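Local atomic coordinates of putative aliphatic sulfonates-binding protein (Escherichia coli, PDB entry 2X26), a protein that probably serves as the periplasmic binding protein of an ABC transport system that takes up aliphatic sulfonates. Residues T59-P64 with S116-L121; P63-Q68 with R272-K277; V75-E80 with G204-F209; V88-E93 with P161-A166; L120-R125 with A265-E270. All coordinates share one frame; numbering follows the deposited sequence. Where two conformers were deposited one is given.

Contact 1: residues T59-P64 with S116-L121; sequences TGDIPP and SHNLLL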
# COMPACT_ATOMS: atom_id res chain seq x y z
N THR A 59 1.42 -2.14 -2.57
CA THR A 59 1.08 -0.75 -2.91
C THR A 59 -0.20 -0.38 -2.16
O THR A 59 -0.86 -1.24 -1.59
CB THR A 59 0.83 -0.40 -4.44
OG1 THR A 59 -0.50 -0.74 -4.79
CG2 THR A 59 1.80 -1.08 -5.44
N GLY A 60 -0.51 0.90 -2.16
CA GLY A 60 -1.76 1.40 -1.59
C GLY A 60 -2.93 1.08 -2.49
O GLY A 60 -2.78 0.38 -3.49
N ASP A 61 -4.09 1.63 -2.15
CA ASP A 61 -5.30 1.32 -2.92
C ASP A 61 -5.37 2.05 -4.29
O ASP A 61 -6.07 1.59 -5.23
CB ASP A 61 -6.56 1.56 -2.08
CG ASP A 61 -6.65 2.95 -1.47
OD1 ASP A 61 -5.62 3.49 -1.01
OD2 ASP A 61 -7.80 3.50 -1.41
N ILE A 62 -4.61 3.13 -4.45
CA ILE A 62 -4.74 3.92 -5.66
C ILE A 62 -3.96 3.41 -6.89
O ILE A 62 -4.58 3.24 -7.96
CB ILE A 62 -4.42 5.43 -5.42
CG1 ILE A 62 -5.33 6.04 -4.34
CG2 ILE A 62 -4.51 6.19 -6.78
CD1 ILE A 62 -6.80 5.67 -4.45
N PRO A 63 -2.64 3.14 -6.74
CA PRO A 63 -1.90 2.72 -7.95
C PRO A 63 -2.52 1.59 -8.76
O PRO A 63 -2.48 1.65 -9.98
CB PRO A 63 -0.48 2.40 -7.41
CG PRO A 63 -0.33 3.37 -6.19
CD PRO A 63 -1.74 3.35 -5.58
N PRO A 64 -3.09 0.54 -8.12
CA PRO A 64 -3.64 -0.54 -8.91
C PRO A 64 -4.79 -0.12 -9.80
O PRO A 64 -5.02 -0.76 -10.84
CB PRO A 64 -4.24 -1.50 -7.89
CG PRO A 64 -3.49 -1.21 -6.62
CD PRO A 64 -3.10 0.23 -6.68
N SER A 116 -3.67 11.19 -1.11
CA SER A 116 -4.13 12.49 -0.57
C SER A 116 -5.21 13.15 -1.48
O SER A 116 -6.11 13.81 -0.96
CB SER A 116 -2.99 13.48 -0.34
OG SER A 116 -2.11 12.95 0.65
N HIS A 117 -5.09 12.97 -2.81
CA HIS A 117 -6.11 13.47 -3.77
C HIS A 117 -7.42 12.75 -3.43
O HIS A 117 -8.48 13.39 -3.39
CB HIS A 117 -5.60 13.18 -5.21
CG HIS A 117 -6.40 13.81 -6.32
ND1 HIS A 117 -5.84 14.17 -7.54
CD2 HIS A 117 -7.73 14.07 -6.44
CE1 HIS A 117 -6.78 14.64 -8.34
NE2 HIS A 117 -7.94 14.61 -7.69
N ASN A 118 -7.37 11.44 -3.14
CA ASN A 118 -8.58 10.68 -2.84
C ASN A 118 -9.17 11.19 -1.52
O ASN A 118 -10.38 11.44 -1.42
CB ASN A 118 -8.25 9.17 -2.78
CG ASN A 118 -9.42 8.32 -2.45
OD1 ASN A 118 -10.43 8.31 -3.17
ND2 ASN A 118 -9.30 7.52 -1.38
N LEU A 119 -8.31 11.36 -0.51
CA LEU A 119 -8.78 11.79 0.82
C LEU A 119 -9.44 13.14 0.68
O LEU A 119 -10.53 13.36 1.21
CB LEU A 119 -7.62 11.95 1.83
CG LEU A 119 -8.02 12.54 3.20
CD1 LEU A 119 -8.26 11.43 4.07
CD2 LEU A 119 -6.91 13.30 3.79
N LEU A 120 -8.81 14.02 -0.09
CA LEU A 120 -9.31 15.39 -0.22
C LEU A 120 -10.62 15.46 -0.96
O LEU A 120 -11.53 16.18 -0.50
CB LEU A 120 -8.28 16.33 -0.87
CG LEU A 120 -8.69 17.79 -0.92
CD1 LEU A 120 -8.91 18.43 0.50
CD2 LEU A 120 -7.65 18.59 -1.74
N LEU A 121 -10.77 14.74 -2.09
CA LEU A 121 -12.08 14.67 -2.78
C LEU A 121 -13.18 14.21 -1.82
O LEU A 121 -14.26 14.81 -1.80
CB LEU A 121 -12.06 13.68 -3.96
CG LEU A 121 -11.39 14.16 -5.26
CD1 LEU A 121 -11.30 12.99 -6.21
CD2 LEU A 121 -12.26 15.24 -5.87

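Contact 2: residues P63-Q68 with R272-K277; sequences PPIFAQ and RLVPKK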
# COMPACT_ATOMS: atom_id res chain seq x y z
N PRO A 63 -2.64 3.14 -6.74
CA PRO A 63 -1.90 2.72 -7.95
C PRO A 63 -2.52 1.59 -8.76
O PRO A 63 -2.48 1.65 -9.98
CB PRO A 63 -0.48 2.40 -7.41
CG PRO A 63 -0.33 3.37 -6.19
CD PRO A 63 -1.74 3.35 -5.58
N PRO A 64 -3.09 0.54 -8.12
CA PRO A 64 -3.64 -0.54 -8.91
C PRO A 64 -4.79 -0.12 -9.80
O PRO A 64 -5.02 -0.76 -10.84
CB PRO A 64 -4.24 -1.50 -7.89
CG PRO A 64 -3.49 -1.21 -6.62
CD PRO A 64 -3.10 0.23 -6.68
N ILE A 65 -5.55 0.90 -9.38
CA ILE A 65 -6.68 1.35 -10.20
C ILE A 65 -6.13 1.89 -11.53
O ILE A 65 -6.65 1.56 -12.62
CB ILE A 65 -7.50 2.45 -9.47
CG1 ILE A 65 -8.12 1.86 -8.23
CG2 ILE A 65 -8.57 3.03 -10.44
CD1 ILE A 65 -8.77 2.91 -7.22
N PHE A 66 -5.09 2.72 -11.46
CA PHE A 66 -4.44 3.19 -12.71
C PHE A 66 -3.96 2.06 -13.62
O PHE A 66 -4.21 2.08 -14.83
CB PHE A 66 -3.26 4.12 -12.41
CG PHE A 66 -3.66 5.46 -11.96
CD1 PHE A 66 -3.67 6.53 -12.84
CD2 PHE A 66 -4.02 5.68 -10.64
CE1 PHE A 66 -4.06 7.78 -12.41
CE2 PHE A 66 -4.39 6.94 -10.21
CZ PHE A 66 -4.42 7.99 -11.11
N ALA A 67 -3.28 1.07 -13.05
CA ALA A 67 -2.75 -0.03 -13.88
C ALA A 67 -3.90 -0.87 -14.49
O ALA A 67 -3.88 -1.24 -15.66
CB ALA A 67 -1.77 -0.93 -13.01
N GLN A 68 -4.93 -1.14 -13.69
CA GLN A 68 -5.97 -2.02 -14.15
C GLN A 68 -6.81 -1.29 -15.18
O GLN A 68 -7.30 -1.89 -16.15
CB GLN A 68 -6.77 -2.61 -12.96
CG GLN A 68 -5.78 -3.47 -12.06
CD GLN A 68 -6.32 -3.78 -10.65
OE1 GLN A 68 -7.25 -3.12 -10.12
NE2 GLN A 68 -5.72 -4.79 -10.02
N ARG A 272 -12.17 11.72 -14.39
CA ARG A 272 -11.24 11.54 -15.53
C ARG A 272 -9.75 11.36 -15.13
O ARG A 272 -8.82 11.64 -15.93
CB ARG A 272 -11.44 12.62 -16.60
CG ARG A 272 -12.90 12.95 -16.90
CD ARG A 272 -13.02 14.25 -17.73
NE ARG A 272 -11.88 14.42 -18.65
CZ ARG A 272 -11.75 15.41 -19.55
NH1 ARG A 272 -12.70 16.35 -19.67
NH2 ARG A 272 -10.67 15.45 -20.33
N LEU A 273 -9.52 10.85 -13.91
CA LEU A 273 -8.18 10.49 -13.46
C LEU A 273 -7.69 9.20 -14.12
O LEU A 273 -6.49 9.02 -14.32
CB LEU A 273 -8.16 10.37 -11.92
CG LEU A 273 -8.39 11.72 -11.21
CD1 LEU A 273 -8.67 11.62 -9.73
CD2 LEU A 273 -7.13 12.62 -11.46
N VAL A 274 -8.61 8.27 -14.41
CA VAL A 274 -8.30 7.11 -15.25
C VAL A 274 -9.27 7.10 -16.41
O VAL A 274 -10.37 7.63 -16.28
CB VAL A 274 -8.46 5.78 -14.45
CG1 VAL A 274 -7.41 5.70 -13.41
CG2 VAL A 274 -9.85 5.69 -13.83
N PRO A 275 -8.88 6.45 -17.54
CA PRO A 275 -9.67 6.57 -18.75
C PRO A 275 -10.85 5.61 -18.83
O PRO A 275 -11.70 5.75 -19.73
CB PRO A 275 -8.65 6.22 -19.86
CG PRO A 275 -7.68 5.32 -19.23
CD PRO A 275 -7.58 5.77 -17.79
N LYS A 276 -10.88 4.61 -17.95
CA LYS A 276 -11.86 3.51 -18.02
C LYS A 276 -12.44 3.18 -16.67
O LYS A 276 -11.79 3.33 -15.64
CB LYS A 276 -11.23 2.22 -18.61
CG LYS A 276 -11.04 2.24 -20.14
CD LYS A 276 -10.83 0.82 -20.76
CE LYS A 276 -10.16 0.92 -22.14
NZ LYS A 276 -11.06 1.45 -23.20
N LYS A 277 -13.69 2.73 -16.67
CA LYS A 277 -14.26 2.11 -15.48
C LYS A 277 -13.57 0.75 -15.38
O LYS A 277 -13.19 0.17 -16.39
CB LYS A 277 -15.79 2.00 -15.63
CG LYS A 277 -16.56 2.20 -14.32
CD LYS A 277 -18.04 2.00 -14.52
CE LYS A 277 -18.80 2.00 -13.17
NZ LYS A 277 -18.47 0.86 -12.23

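Contact 3: residues V75-E80 with G204-F209; sequences VYVGVE and GVLATF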
# COMPACT_ATOMS: atom_id res chain seq x y z
N VAL A 75 -3.69 -9.02 -10.19
CA VAL A 75 -4.77 -9.43 -9.29
C VAL A 75 -4.42 -9.03 -7.87
O VAL A 75 -3.22 -9.04 -7.49
CB VAL A 75 -5.02 -10.94 -9.35
CG1 VAL A 75 -5.58 -11.31 -10.72
CG2 VAL A 75 -3.79 -11.78 -9.04
N TYR A 76 -5.46 -8.70 -7.09
CA TYR A 76 -5.30 -8.43 -5.67
C TYR A 76 -5.24 -9.77 -4.94
O TYR A 76 -6.22 -10.53 -4.94
CB TYR A 76 -6.50 -7.65 -5.15
CG TYR A 76 -6.74 -6.31 -5.81
CD1 TYR A 76 -6.14 -5.13 -5.32
CD2 TYR A 76 -7.60 -6.21 -6.87
CE1 TYR A 76 -6.38 -3.88 -5.92
CE2 TYR A 76 -7.86 -4.97 -7.50
CZ TYR A 76 -7.24 -3.81 -7.01
OH TYR A 76 -7.49 -2.57 -7.60
N VAL A 77 -4.09 -10.08 -4.37
CA VAL A 77 -3.92 -11.33 -3.65
C VAL A 77 -4.17 -11.18 -2.13
O VAL A 77 -4.44 -12.18 -1.46
CB VAL A 77 -2.55 -12.04 -3.90
CG1 VAL A 77 -2.47 -12.68 -5.34
CG2 VAL A 77 -1.34 -11.12 -3.56
N GLY A 78 -4.06 -9.97 -1.59
CA GLY A 78 -4.20 -9.78 -0.14
C GLY A 78 -4.46 -8.33 0.16
O GLY A 78 -4.06 -7.44 -0.59
N VAL A 79 -5.07 -8.07 1.32
CA VAL A 79 -5.34 -6.67 1.74
C VAL A 79 -5.01 -6.50 3.23
O VAL A 79 -5.15 -7.43 4.05
CB VAL A 79 -6.83 -6.25 1.46
CG1 VAL A 79 -7.84 -7.17 2.23
CG2 VAL A 79 -7.07 -4.74 1.76
N GLU A 80 -4.49 -5.33 3.57
CA GLU A 80 -4.20 -4.94 4.98
C GLU A 80 -5.22 -3.87 5.38
O GLU A 80 -5.73 -3.15 4.51
CB GLU A 80 -2.82 -4.29 5.03
CG GLU A 80 -1.73 -5.24 4.67
CD GLU A 80 -0.35 -4.65 4.40
OE1 GLU A 80 -0.12 -3.77 3.52
OE2 GLU A 80 0.57 -5.21 4.98
N GLY A 204 1.47 -18.43 2.19
CA GLY A 204 2.46 -18.59 3.23
C GLY A 204 3.33 -17.36 3.24
O GLY A 204 3.76 -16.91 4.32
N VAL A 205 3.61 -16.83 2.04
CA VAL A 205 4.45 -15.62 1.96
C VAL A 205 3.74 -14.46 2.66
O VAL A 205 4.33 -13.70 3.49
CB VAL A 205 4.85 -15.26 0.48
CG1 VAL A 205 5.41 -13.87 0.41
CG2 VAL A 205 5.89 -16.29 -0.05
N LEU A 206 2.47 -14.26 2.31
CA LEU A 206 1.70 -13.17 2.91
C LEU A 206 1.59 -13.35 4.43
O LEU A 206 1.74 -12.37 5.18
CB LEU A 206 0.31 -13.05 2.26
CG LEU A 206 0.35 -12.71 0.75
CD1 LEU A 206 -1.05 -12.71 0.16
CD2 LEU A 206 1.02 -11.41 0.48
N ALA A 207 1.42 -14.58 4.87
CA ALA A 207 1.31 -14.86 6.29
C ALA A 207 2.60 -14.48 7.00
O ALA A 207 2.56 -13.91 8.11
CB ALA A 207 0.98 -16.34 6.49
N THR A 208 3.74 -14.73 6.31
CA THR A 208 5.06 -14.32 6.78
C THR A 208 5.18 -12.79 6.90
O THR A 208 5.71 -12.30 7.88
CB THR A 208 6.17 -14.83 5.85
OG1 THR A 208 6.12 -16.26 5.81
CG2 THR A 208 7.52 -14.47 6.41
N PHE A 209 4.68 -12.04 5.91
CA PHE A 209 4.72 -10.56 6.03
C PHE A 209 3.88 -10.09 7.21
O PHE A 209 4.21 -9.11 7.87
CB PHE A 209 4.19 -9.85 4.79
CG PHE A 209 4.97 -10.15 3.53
CD1 PHE A 209 6.33 -10.37 3.55
CD2 PHE A 209 4.31 -10.11 2.29
CE1 PHE A 209 7.05 -10.62 2.35
CE2 PHE A 209 5.00 -10.30 1.08
CZ PHE A 209 6.36 -10.59 1.11

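Contact 4: residues V88-E93 with P161-A166; sequences VILVAE and PYYSAA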
# COMPACT_ATOMS: atom_id res chain seq x y z
N VAL A 88 -3.72 12.47 6.37
CA VAL A 88 -4.24 13.71 7.00
C VAL A 88 -4.31 14.95 6.11
O VAL A 88 -3.63 15.04 5.08
CB VAL A 88 -3.38 14.05 8.23
CG1 VAL A 88 -3.40 12.89 9.24
CG2 VAL A 88 -1.91 14.42 7.80
N ILE A 89 -5.14 15.92 6.52
CA ILE A 89 -5.03 17.30 6.06
C ILE A 89 -4.48 18.13 7.23
O ILE A 89 -5.07 18.12 8.34
CB ILE A 89 -6.41 17.84 5.63
CG1 ILE A 89 -6.99 16.99 4.52
CG2 ILE A 89 -6.32 19.34 5.21
CD1 ILE A 89 -8.46 17.40 4.10
N LEU A 90 -3.34 18.78 7.00
CA LEU A 90 -2.72 19.61 8.01
C LEU A 90 -2.94 21.06 7.76
O LEU A 90 -2.89 21.52 6.62
CB LEU A 90 -1.21 19.41 7.98
CG LEU A 90 -0.65 18.04 8.35
CD1 LEU A 90 0.84 18.06 8.03
CD2 LEU A 90 -0.88 17.71 9.87
N VAL A 91 -3.11 21.79 8.85
CA VAL A 91 -3.11 23.26 8.79
C VAL A 91 -2.21 23.72 9.88
O VAL A 91 -1.81 22.91 10.71
CB VAL A 91 -4.53 23.87 9.00
CG1 VAL A 91 -5.44 23.42 7.85
CG2 VAL A 91 -5.15 23.36 10.34
N ALA A 92 -1.87 25.02 9.90
CA ALA A 92 -1.08 25.56 11.02
C ALA A 92 -1.90 25.53 12.30
O ALA A 92 -3.13 25.73 12.23
CB ALA A 92 -0.59 27.00 10.68
N GLU A 93 -1.29 25.27 13.47
CA GLU A 93 -2.04 25.18 14.75
C GLU A 93 -3.11 26.25 14.98
O GLU A 93 -4.30 25.94 15.29
CB GLU A 93 -1.08 25.20 15.94
CG GLU A 93 -0.29 23.93 16.08
CD GLU A 93 0.72 23.97 17.22
OE1 GLU A 93 1.40 25.00 17.39
OE2 GLU A 93 0.84 22.93 17.92
N PRO A 161 5.32 8.93 6.25
CA PRO A 161 5.86 9.62 7.45
C PRO A 161 6.04 11.14 7.34
O PRO A 161 6.50 11.77 8.31
CB PRO A 161 7.25 8.97 7.58
CG PRO A 161 7.69 8.85 6.11
CD PRO A 161 6.40 8.19 5.55
N TYR A 162 5.67 11.75 6.22
CA TYR A 162 5.75 13.20 6.10
C TYR A 162 4.92 13.86 7.19
O TYR A 162 5.30 14.89 7.73
CB TYR A 162 5.18 13.67 4.75
CG TYR A 162 5.97 13.18 3.54
CD1 TYR A 162 5.44 12.20 2.72
CD2 TYR A 162 7.20 13.72 3.21
CE1 TYR A 162 6.13 11.74 1.60
CE2 TYR A 162 7.91 13.25 2.08
CZ TYR A 162 7.33 12.27 1.28
OH TYR A 162 7.98 11.83 0.15
N TYR A 163 3.75 13.27 7.42
CA TYR A 163 2.82 13.77 8.41
C TYR A 163 3.55 13.79 9.76
O TYR A 163 3.62 14.86 10.39
CB TYR A 163 1.56 12.89 8.44
CG TYR A 163 0.79 12.89 9.74
CD1 TYR A 163 0.67 14.07 10.50
CD2 TYR A 163 0.13 11.74 10.20
CE1 TYR A 163 -0.03 14.09 11.70
CE2 TYR A 163 -0.60 11.77 11.39
CZ TYR A 163 -0.66 12.93 12.14
OH TYR A 163 -1.40 12.91 13.32
N SER A 164 4.13 12.67 10.17
CA SER A 164 4.73 12.59 11.49
C SER A 164 5.91 13.54 11.55
O SER A 164 6.14 14.17 12.60
CB SER A 164 5.20 11.20 11.87
OG SER A 164 4.09 10.29 12.09
N ALA A 165 6.66 13.65 10.45
CA ALA A 165 7.82 14.56 10.46
C ALA A 165 7.39 16.02 10.69
O ALA A 165 8.03 16.75 11.47
CB ALA A 165 8.64 14.42 9.17
N ALA A 166 6.31 16.45 10.01
CA ALA A 166 5.78 17.81 10.13
C ALA A 166 5.23 18.03 11.53
O ALA A 166 5.43 19.10 12.14
CB ALA A 166 4.68 18.03 9.10

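Contact 5: residues L120-R125 with A265-E270; sequences LLRALR and ADLFYE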
# COMPACT_ATOMS: atom_id res chain seq x y z
N LEU A 120 -8.81 14.02 -0.09
CA LEU A 120 -9.31 15.39 -0.22
C LEU A 120 -10.62 15.46 -0.96
O LEU A 120 -11.53 16.18 -0.50
CB LEU A 120 -8.28 16.33 -0.87
CG LEU A 120 -8.69 17.79 -0.92
CD1 LEU A 120 -8.91 18.43 0.50
CD2 LEU A 120 -7.65 18.59 -1.74
N LEU A 121 -10.77 14.74 -2.09
CA LEU A 121 -12.08 14.67 -2.78
C LEU A 121 -13.18 14.21 -1.82
O LEU A 121 -14.26 14.81 -1.80
CB LEU A 121 -12.06 13.68 -3.96
CG LEU A 121 -11.39 14.16 -5.26
CD1 LEU A 121 -11.30 12.99 -6.21
CD2 LEU A 121 -12.26 15.24 -5.87
N ARG A 122 -12.90 13.16 -1.04
CA ARG A 122 -13.90 12.62 -0.10
C ARG A 122 -14.21 13.51 1.09
O ARG A 122 -15.38 13.67 1.45
CB ARG A 122 -13.47 11.26 0.40
CG ARG A 122 -13.53 10.20 -0.69
CD ARG A 122 -12.79 9.01 -0.21
NE ARG A 122 -12.54 8.11 -1.33
CZ ARG A 122 -13.32 7.09 -1.64
NH1 ARG A 122 -14.41 6.80 -0.91
NH2 ARG A 122 -12.99 6.34 -2.69
N ALA A 123 -13.17 14.12 1.66
CA ALA A 123 -13.35 15.07 2.76
C ALA A 123 -14.17 16.28 2.31
O ALA A 123 -15.07 16.74 3.04
CB ALA A 123 -11.98 15.53 3.30
N LEU A 124 -13.81 16.84 1.15
CA LEU A 124 -14.53 18.00 0.64
C LEU A 124 -15.98 17.65 0.38
O LEU A 124 -16.90 18.43 0.70
CB LEU A 124 -13.87 18.55 -0.63
CG LEU A 124 -12.49 19.19 -0.47
CD1 LEU A 124 -11.99 19.62 -1.85
CD2 LEU A 124 -12.60 20.42 0.43
N ARG A 125 -16.20 16.46 -0.18
CA ARG A 125 -17.57 16.02 -0.50
C ARG A 125 -18.45 15.95 0.75
O ARG A 125 -19.63 16.34 0.69
CB ARG A 125 -17.59 14.67 -1.23
CG ARG A 125 -19.01 14.22 -1.68
CD ARG A 125 -18.98 13.11 -2.75
NE ARG A 125 -18.23 11.94 -2.28
CZ ARG A 125 -17.92 10.86 -3.00
NH1 ARG A 125 -18.31 10.75 -4.27
NH2 ARG A 125 -17.23 9.88 -2.43
N ALA A 265 -12.48 3.36 -7.57
CA ALA A 265 -12.26 3.28 -9.02
C ALA A 265 -13.30 4.11 -9.75
O ALA A 265 -12.95 4.87 -10.67
CB ALA A 265 -12.26 1.86 -9.52
N ASP A 266 -14.55 4.02 -9.31
CA ASP A 266 -15.60 4.85 -9.93
C ASP A 266 -15.33 6.33 -9.75
O ASP A 266 -15.41 7.09 -10.73
CB ASP A 266 -16.99 4.51 -9.41
CG ASP A 266 -17.38 3.05 -9.67
OD1 ASP A 266 -16.77 2.37 -10.52
OD2 ASP A 266 -18.32 2.59 -8.98
N LEU A 267 -14.97 6.74 -8.53
CA LEU A 267 -14.63 8.14 -8.25
C LEU A 267 -13.50 8.65 -9.17
O LEU A 267 -13.59 9.75 -9.76
CB LEU A 267 -14.18 8.30 -6.79
CG LEU A 267 -13.89 9.74 -6.31
CD1 LEU A 267 -15.17 10.60 -6.46
CD2 LEU A 267 -13.32 9.80 -4.86
N PHE A 268 -12.44 7.85 -9.30
CA PHE A 268 -11.34 8.22 -10.17
C PHE A 268 -11.74 8.30 -11.65
O PHE A 268 -11.37 9.27 -12.32
CB PHE A 268 -10.09 7.35 -9.93
CG PHE A 268 -9.22 7.87 -8.81
CD1 PHE A 268 -9.76 8.10 -7.55
CD2 PHE A 268 -7.85 8.13 -9.02
CE1 PHE A 268 -8.93 8.61 -6.50
CE2 PHE A 268 -7.07 8.62 -8.00
CZ PHE A 268 -7.60 8.85 -6.74
N TYR A 269 -12.55 7.35 -12.13
CA TYR A 269 -13.04 7.43 -13.52
C TYR A 269 -13.94 8.66 -13.71
O TYR A 269 -13.88 9.34 -14.76
CB TYR A 269 -13.84 6.18 -13.86
CG TYR A 269 -14.61 6.26 -15.18
CD1 TYR A 269 -13.94 6.29 -16.40
CD2 TYR A 269 -16.02 6.26 -15.19
CE1 TYR A 269 -14.64 6.33 -17.61
CE2 TYR A 269 -16.73 6.31 -16.40
CZ TYR A 269 -16.02 6.34 -17.60
OH TYR A 269 -16.71 6.39 -18.79
N GLU A 270 -14.81 8.92 -12.72
CA GLU A 270 -15.77 10.05 -12.82
C GLU A 270 -15.05 11.38 -12.90
O GLU A 270 -15.53 12.32 -13.53
CB GLU A 270 -16.75 10.07 -11.64
CG GLU A 270 -17.83 9.01 -11.74
CD GLU A 270 -18.48 8.67 -10.39
OE1 GLU A 270 -18.16 9.34 -9.37
OE2 GLU A 270 -19.30 7.72 -10.37

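Contact 1: residues T59-P64 with S116-L121
Ile-62, at the start of helix 62-69, and Asn-118, in helix 115-126, are the closest backbone positions of the two segments, with CA of Ile-62 8.3 Å from CA of Asn-118. At that spacing the backbones do not touch, and only about 76 Å² is buried. The apolar part of the contact is one methyl against one methylene: Ile-62 CD1 comes within 4.1 Å of Asn-118 CB. The CG1 branch of Ile-62 lies anti to the carbonyl carbon (chi1 -57°), and a second bend at chi2 (-45°) turns CD1 toward the helix. The two segments belong to different α/β lobes of a type II periplasmic binding protein fold, since helix 62-69 follows a strand of one five-stranded sheet and helix 115-126 a strand of the other. This is therefore an interlobe contact. Asn-118 holds CG anti to its own N (chi1 179°), which sends the amide toward Asp-61. The approach stops at 4.3 Å between Asp-61 OD2 and Asn-118 ND2, too long for a hydrogen bond. The other end of the amide, OD1, accepts from Arg-122 NE, one helical turn on. Thr-264 and Phe-268 of helix 255-270 touch both Ile-62 and Asn-118.

Contact 2: residues P63-Q68 with R272-K277
Phe-66 and Ile-65 of helix 62-69 meet Leu-273 and Val-274 just beyond the Schellman motif that ends helix 255-270. The evidence for the motif is the positive phi of Arg-272 (52°) together with two backbone bonds, Leu-273 N to Phe-268 O and Arg-272 N to Tyr-269 O. Arg-272 is the C' residue, and past it the chain leaves the helix in an irregular loop that packs against helix 62-69, a helix of the lobe built on the sheet that contains strands 56-59 and 74-80. The backbones come close here: Phe-66 CA and Val-274 CA are 6.1 Å apart. Most of the contact is carried by one methyl of Val-274. Its CG1, set anti to the carbonyl carbon (chi1 -67°), rests over one face of the Phe-66 ring, 4.0 Å from the ring centroid and 15° off the normal, which is a CH-pi arrangement. It is displaced from the centre toward the rim, and its closest ring atom is Phe-66 CD1 at 3.9 Å. The same CG1 also meets Ile-65 CG2 at 4.2 Å, the two side chains crossing at about a right angle, so a single methyl touches two consecutive residues of the helix. Farther along the loop, Lys-277 forms a salt bridge back to Asp-266. Leu-273 takes part through its backbone: its carbonyl O lies 3.3 Å from Phe-66 CE1, approaching the ring obliquely.

Contact 3: residues V75-E80 with G204-F209
Leu-206 and Val-77 cross at about a right angle, the leucine reaching from helix 199-218 to the strand with one methyl. That methyl, CD1, lies 4.1 Å from Val-77 CG2 and 3.8 Å from Val-77 O, so it touches side chain and backbone of the same residue. With CG anti to the carbonyl carbon (chi1 -62°) and chi2 at 176°, Leu-206 is extended toward the strand. The strand is locally irregular where it is met: Val-77 and Gly-78 both face Tyr-188 of the neighbouring antiparallel strand 186-191, a classic beta bulge in strand 74-80 of this lobe's mixed sheet. Gly-78, which has no side chain, lets the methyl settle 4.3 Å from its CA. Tyr-188 and Leu-206 also touch, so the helix packs over both strands. On the helix itself, Gly-204 O accepts two bonds from Thr-208, one from N and one from OG1 (2.9 Å), which reach it from opposite faces of the carbonyl plane.

Contact 4: residues V88-E93 with P161-A166
Tyr-163 lies across Val-88 and Leu-90, and its side chain meets strand 87-92 from the first carbon onward. At the base, Tyr-163 CB is 3.8 Å from Val-88 CG2, and the next atom, CG, is 3.7 Å from that same methyl. Along the CD1 side of the ring, CD1 also reaches Leu-90 CD2 at 4.0 Å, obliquely to the ring, and CE1 stays near that methyl. Along the CD2 side, CD2 and CE2 pass under the second methyl of Val-88, with CE2 to Val-88 CG1 at 3.7 Å. CG1 stands over the ring face, 3.9 Å from the centroid and 16° off the normal, which makes this a CH-pi contact. Toward the tip, CZ still lies 4.0 Å from Val-88 CG1. The torsion that sends the ring this way places CG anti to the backbone N (chi1 156°). The ring is also stacked with His-244. One turn later Ala-166 CB continues the interface, 4.0 Å from Leu-90 CD1. Val-174, on strand 172-177, touches both Leu-90 and Tyr-163. Ile-89, between the two contacting strand residues, packs instead on helix 115-126. With the segment axes 10.2 Å apart and inclined by 25°, this is helix-on-sheet packing, with helices covering both faces of one α/β lobe, as in type II periplasmic binding proteins.

Contact 5: residues L120-R125 with A265-E270
Leu-267 is the residue of helix 255-270 that projects onto the surface of helix 115-126, where Leu-121, Arg-122 and Arg-125 receive it. Its methyls are shared out: CD2 lies 4.0 Å from Leu-121 CD1 and also 4.0 Å from Arg-122 NE, whereas CD1 approaches Arg-125 NH1 at 3.8 Å. The side chains of Leu-121 and Arg-125 run alongside Leu-267, each pointing the opposite way to it. Its CG is anti to the backbone N (chi1 -175°), which directs both methyls to the other helix. The helices are well separated, the segment axes being 12.2 Å apart at closest and at 90° to each other, so they meet through long side chains rather than by close backbone packing. Arg-122 is extended from CG to NE, and in the next shell Asn-118 holds that NE, positioning this end of the guanidinium beside the leucine. Arg-125 bends at chi3 (57°) to bring its own guanidinium over. Beyond it, Arg-125 NH1 and Glu-270 OE1 are 5.3 Å apart, too far for a salt bridge, where a weak long-range attraction is possible. Both guanidinium groups approach Leu-267 obliquely, so the contact rests on van der Waals packing, with one purely apolar pair, Leu-121 and Leu-267.

How the contacts relate
Contacts 1, 2 and 5 form one continuous region around helix 255-270 and its outgoing loop. Contact 1 has its centre about 9 Å from that of contact 5, with helix 115-126 in common, and about 11 Å from that of contact 2, with helix 62-69 in common; His-117 NE2 meets Leu-273 CD1 at 3.7 Å. Contacts 3 and 4 sit in different lobes, their centres about 30 Å apart. Ile-89 joins contact 4 to contact 5, its CD1 3.8 Å from Leu-120 CD1. In this family the ligand cleft lies between the lobes bridged by contact 1. A glycerol, probably from the crystallisation liquor, is hydrogen-bonded to Glu-80 on contact 3's strand and is no evidence of where a sulfonate binds.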